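Local coordinates for geranyl diphosphate synthase small subunit (Antirrhinum majus, PDB 3QKC), which probably partners a catalytic large subunit in making geranyl diphosphate, the C10 precursor of monoterpenes, from dimethylallyl and isopentenyl diphosphates, at residues K234-A237 / V238-L241; E247-E250 / L251-V255. All coordinates share one frame; numbering follows the deposited sequence.

Contact 1 of 2, residues K234-A237 / V238-L241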
loop_
_atom_site.group_PDB
_atom_site.type_symbol
_atom_site.label_atom_id
_atom_site.label_comp_id
_atom_site.label_asym_id
_atom_site.label_seq_id
_atom_site.Cartn_x
_atom_site.Cartn_y
_atom_site.Cartn_z
ATOM N N LYS A 234 -14.823 -15.506 -22.294
ATOM C CA LYS A 234 -15.993 -16.028 -21.575
ATOM C C LYS A 234 -16.006 -17.552 -21.507
ATOM O O LYS A 234 -16.395 -18.128 -20.489
ATOM C CB LYS A 234 -17.299 -15.535 -22.206
ATOM C CG LYS A 234 -17.609 -14.076 -21.921
ATOM C CD LYS A 234 -19.063 -13.754 -22.205
ATOM C CE LYS A 234 -19.411 -12.379 -21.663
ATOM N NZ LYS A 234 -20.889 -12.194 -21.626
ATOM N N GLU A 235 -15.583 -18.189 -22.596
ATOM C CA GLU A 235 -15.515 -19.650 -22.675
ATOM C C GLU A 235 -14.471 -20.205 -21.715
ATOM O O GLU A 235 -14.712 -21.215 -21.061
ATOM C CB GLU A 235 -15.229 -20.113 -24.107
ATOM C CG GLU A 235 -16.399 -19.903 -25.055
ATOM C CD GLU A 235 -16.226 -20.619 -26.377
ATOM O OE1 GLU A 235 -17.079 -21.479 -26.687
ATOM O OE2 GLU A 235 -15.247 -20.326 -27.106
ATOM N N LEU A 236 -13.322 -19.531 -21.632
ATOM C CA LEU A 236 -12.272 -19.905 -20.685
ATOM C C LEU A 236 -12.739 -19.750 -19.241
ATOM O O LEU A 236 -12.390 -20.563 -18.381
ATOM C CB LEU A 236 -10.998 -19.091 -20.915
ATOM C CG LEU A 236 -10.195 -19.351 -22.187
ATOM C CD1 LEU A 236 -9.079 -18.324 -22.291
ATOM C CD2 LEU A 236 -9.633 -20.777 -22.230
ATOM N N ALA A 237 -13.533 -18.711 -18.985
ATOM C CA ALA A 237 -14.095 -18.477 -17.656
ATOM C C ALA A 237 -14.967 -19.656 -17.245
ATOM O O ALA A 237 -14.845 -20.168 -16.129
ATOM C CB ALA A 237 -14.879 -17.175 -17.619
ATOM N N VAL A 238 -15.822 -20.109 -18.160
ATOM C CA VAL A 238 -16.668 -21.266 -17.894
ATOM C C VAL A 238 -15.827 -22.519 -17.575
ATOM O O VAL A 238 -16.104 -23.202 -16.590
ATOM C CB VAL A 238 -17.745 -21.485 -19.010
ATOM C CG1 VAL A 238 -17.409 -22.682 -19.924
ATOM C CG2 VAL A 238 -19.110 -21.683 -18.378
ATOM N N LYS A 239 -14.778 -22.774 -18.364
ATOM C CA LYS A 239 -13.910 -23.949 -18.168
ATOM C C LYS A 239 -13.479 -24.078 -16.716
ATOM O O LYS A 239 -13.617 -25.152 -16.116
ATOM C CB LYS A 239 -12.633 -23.887 -19.028
ATOM C CG LYS A 239 -12.770 -23.285 -20.413
ATOM C CD LYS A 239 -13.236 -24.285 -21.460
ATOM C CE LYS A 239 -12.844 -23.819 -22.867
ATOM N NZ LYS A 239 -11.355 -23.767 -23.065
ATOM N N GLU A 240 -12.951 -22.980 -16.169
ATOM C CA GLU A 240 -12.461 -22.943 -14.796
ATOM C C GLU A 240 -13.562 -23.282 -13.791
ATOM O O GLU A 240 -13.329 -24.001 -12.822
ATOM C CB GLU A 240 -11.820 -21.582 -14.477
ATOM C CG GLU A 240 -10.617 -21.199 -15.367
ATOM C CD GLU A 240 -9.446 -22.184 -15.293
ATOM O OE1 GLU A 240 -9.418 -23.039 -14.384
ATOM O OE2 GLU A 240 -8.534 -22.092 -16.142
ATOM N N LEU A 241 -14.771 -22.795 -14.053
ATOM C CA LEU A 241 -15.904 -23.034 -13.167
ATOM C C LEU A 241 -16.306 -24.502 -13.023
ATOM O O LEU A 241 -16.773 -24.915 -11.962
ATOM C CB LEU A 241 -17.107 -22.199 -13.599
ATOM C CG LEU A 241 -16.984 -20.723 -13.233
ATOM C CD1 LEU A 241 -18.313 -20.022 -13.433
ATOM C CD2 LEU A 241 -16.492 -20.546 -11.788
#

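Contact 2 of 2, residues E247-E250 / L251-V255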
loop_
_atom_site.group_PDB
_atom_site.type_symbol
_atom_site.label_atom_id
_atom_site.label_comp_id
_atom_site.label_asym_id
_atom_site.label_seq_id
_atom_site.Cartn_x
_atom_site.Cartn_y
_atom_site.Cartn_z
ATOM N N GLU A 247 -24.631 -24.325 -7.000
ATOM C CA GLU A 247 -25.661 -23.295 -7.211
ATOM C C GLU A 247 -25.164 -21.851 -7.056
ATOM O O GLU A 247 -25.725 -20.937 -7.663
ATOM C CB GLU A 247 -26.873 -23.549 -6.310
ATOM C CG GLU A 247 -28.205 -23.110 -6.890
ATOM C CD GLU A 247 -29.336 -23.288 -5.900
ATOM O OE1 GLU A 247 -29.926 -22.263 -5.500
ATOM O OE2 GLU A 247 -29.620 -24.448 -5.512
ATOM N N LYS A 248 -24.123 -21.641 -6.246
ATOM C CA LYS A 248 -23.400 -20.366 -6.266
ATOM C C LYS A 248 -22.764 -20.214 -7.642
ATOM O O LYS A 248 -22.587 -19.101 -8.136
ATOM C CB LYS A 248 -22.330 -20.296 -5.172
ATOM C CG LYS A 248 -22.883 -20.139 -3.758
ATOM C CD LYS A 248 -23.312 -18.704 -3.459
ATOM C CE LYS A 248 -23.887 -18.575 -2.062
ATOM N NZ LYS A 248 -25.226 -19.224 -1.951
ATOM N N ILE A 249 -22.452 -21.355 -8.262
ATOM C CA ILE A 249 -21.969 -21.397 -9.641
ATOM C C ILE A 249 -22.917 -20.672 -10.600
ATOM O O ILE A 249 -22.463 -19.902 -11.450
ATOM C CB ILE A 249 -21.673 -22.859 -10.107
ATOM C CG1 ILE A 249 -20.194 -23.187 -9.856
ATOM C CG2 ILE A 249 -22.047 -23.072 -11.577
ATOM C CD1 ILE A 249 -19.556 -24.160 -10.850
ATOM N N GLU A 250 -24.220 -20.908 -10.445
ATOM C CA GLU A 250 -25.232 -20.290 -11.309
ATOM C C GLU A 250 -25.334 -18.780 -11.141
ATOM O O GLU A 250 -25.504 -18.061 -12.121
ATOM C CB GLU A 250 -26.604 -20.944 -11.106
ATOM C CG GLU A 250 -26.978 -21.944 -12.192
ATOM C CD GLU A 250 -25.892 -22.984 -12.453
ATOM O OE1 GLU A 250 -25.422 -23.631 -11.488
ATOM O OE2 GLU A 250 -25.511 -23.151 -13.634
ATOM N N LEU A 251 -25.236 -18.315 -9.898
ATOM C CA LEU A 251 -25.300 -16.893 -9.585
ATOM C C LEU A 251 -24.050 -16.156 -10.087
ATOM O O LEU A 251 -24.154 -15.065 -10.666
ATOM C CB LEU A 251 -25.507 -16.675 -8.080
ATOM C CG LEU A 251 -26.782 -17.228 -7.416
ATOM C CD1 LEU A 251 -26.697 -17.097 -5.898
ATOM C CD2 LEU A 251 -28.040 -16.551 -7.918
ATOM N N ILE A 252 -22.881 -16.765 -9.889
ATOM C CA ILE A 252 -21.623 -16.225 -10.423
ATOM C C ILE A 252 -21.653 -16.155 -11.963
ATOM O O ILE A 252 -21.323 -15.116 -12.543
ATOM C CB ILE A 252 -20.377 -17.005 -9.898
ATOM C CG1 ILE A 252 -20.218 -16.813 -8.384
ATOM C CG2 ILE A 252 -19.101 -16.532 -10.605
ATOM C CD1 ILE A 252 -19.376 -17.891 -7.696
ATOM N N ARG A 253 -22.078 -17.243 -12.613
ATOM C CA ARG A 253 -22.278 -17.240 -14.069
ATOM C C ARG A 253 -23.241 -16.137 -14.498
ATOM O O ARG A 253 -23.019 -15.461 -15.516
ATOM C CB ARG A 253 -22.765 -18.600 -14.577
ATOM C CG ARG A 253 -21.640 -19.597 -14.824
ATOM C CD ARG A 253 -22.174 -21.013 -15.054
ATOM N NE ARG A 253 -21.082 -21.990 -15.068
ATOM C CZ ARG A 253 -21.236 -23.311 -15.027
ATOM N NH1 ARG A 253 -22.450 -23.844 -14.970
ATOM N NH2 ARG A 253 -20.167 -24.101 -15.042
ATOM N N GLY A 254 -24.295 -15.953 -13.707
ATOM C CA GLY A 254 -25.246 -14.861 -13.908
ATOM C C GLY A 254 -24.623 -13.480 -13.779
ATOM O O GLY A 254 -24.758 -12.662 -14.674
ATOM N N VAL A 255 -23.930 -13.231 -12.668
ATOM C CA VAL A 255 -23.277 -11.935 -12.413
ATOM C C VAL A 255 -22.392 -11.516 -13.592
ATOM O O VAL A 255 -22.334 -10.338 -13.943
ATOM C CB VAL A 255 -22.465 -11.940 -11.066
ATOM C CG1 VAL A 255 -21.522 -10.733 -10.954
ATOM C CG2 VAL A 255 -23.407 -12.000 -9.851
#

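Contact 1 of 2, residues K234-A237 / V238-L241
The last two turns of helix 227-241 are built here by i to i+4 backbone bonds, with Leu236 and Lys239 meeting along it. Val238 N donates to Lys234 O and Lys239 N to Glu235 O, each at 3.1 Å and with an N-H...O angle of 159°. The next two, Glu240 N to Leu236 O and Leu241 N to Ala237 O, are weak, both at 3.3 Å. Lys239 does not run straight out: bends at chi2 (-85°) and chi4 (64°) fold its chain back over Glu235 O and carry Lys239 NZ to 3.6 Å from Leu236 CD2, the two side chains crossing at a slant. A lysine suits this exposed position, since its methylenes lie over the Glu235 carbonyl and its amine comes against the leucine methyl. Glu235 instead pairs with Lys231, one turn back. Ala237 faces inward, where its small CB lets the helix lie close to Phe208 and Val212 of helix 199-219; Leu236 also leans on Tyr211, Leu241 touches Phe208, and Glu240 makes a salt bridge with Arg207. The pattern is that of an amphipathic alpha-helix packed along one side of the all-helical prenyltransferase fold.

Contact 2 of 2, residues E247-E250 / L251-V255
Arg253 lies beside Ile249 and Glu250 in the first turns of helix 248-255, its side chain pointing the same way as both, at the i to i+4 and i to i+3 spacings that bring side chains together along a helix. Ile249 CG2 sits over one face of the guanidinium, 3.4 Å above the plane and offset toward its rim, with Arg253 NH1 the nearest atom at 3.5 Å. Glu250 OE2 comes to the edge, near the guanidinium plane, and forms with Arg253 NH1, at 3.4 Å, a salt bridge whose hydrogen bond is weak; the N-H...O angle is only 136°, and carboxylate and guanidinium planes stand 80° apart. Arg253 reaches both because its chain is extended from CG to NE, while a bend at chi2 (51°) turns the Glu250 carboxylate toward it. Replacing Arg253 with an alanine would probably leave Glu250 without this opposite charge and uncover the methyl of Ile249. The backbone sets the spacing: Arg253 N donates to Ile249 O at 2.9 Å, as Ile252 N does to Lys248 O, and the helix opens just after Glu247, its N-cap residue, whose O takes a weak bond from Leu251 N. Farther out, branched aliphatic residues suit the buried sides, Ile252 against Ala55 and Leu59, Leu251 against Tyr9. NE of Arg253 is buried without a partner, and the bond to Glu250 is weak, so the guanidinium is probably held as much by apolar contact as by charge.

How the contacts relate
Contacts 1 and 2 lie on consecutive helices, 227-241 and 248-255, with centres about 12 Å apart. They meet directly: Leu241 CD1 packs 3.6 Å from Arg253 CG, and Val238 CG2 lies 3.9 Å from Arg253 NE. In each, buried residues turn to neighbouring helices: Ala237, Glu240 and Leu241 to helix 199-219, Ile249, Leu251 and Ile252 to helices 5-24 and 48-59. Glu235 and Lys239, or Glu247 and Glu250, lie at the surface. Within contact 1 a lysine amine meets a leucine methyl and most other side-chain approaches are to backbone carbonyls; Lys234, Glu235 and Glu240 find polar partners outside the segments, whereas contact 2 adds an internal salt bridge.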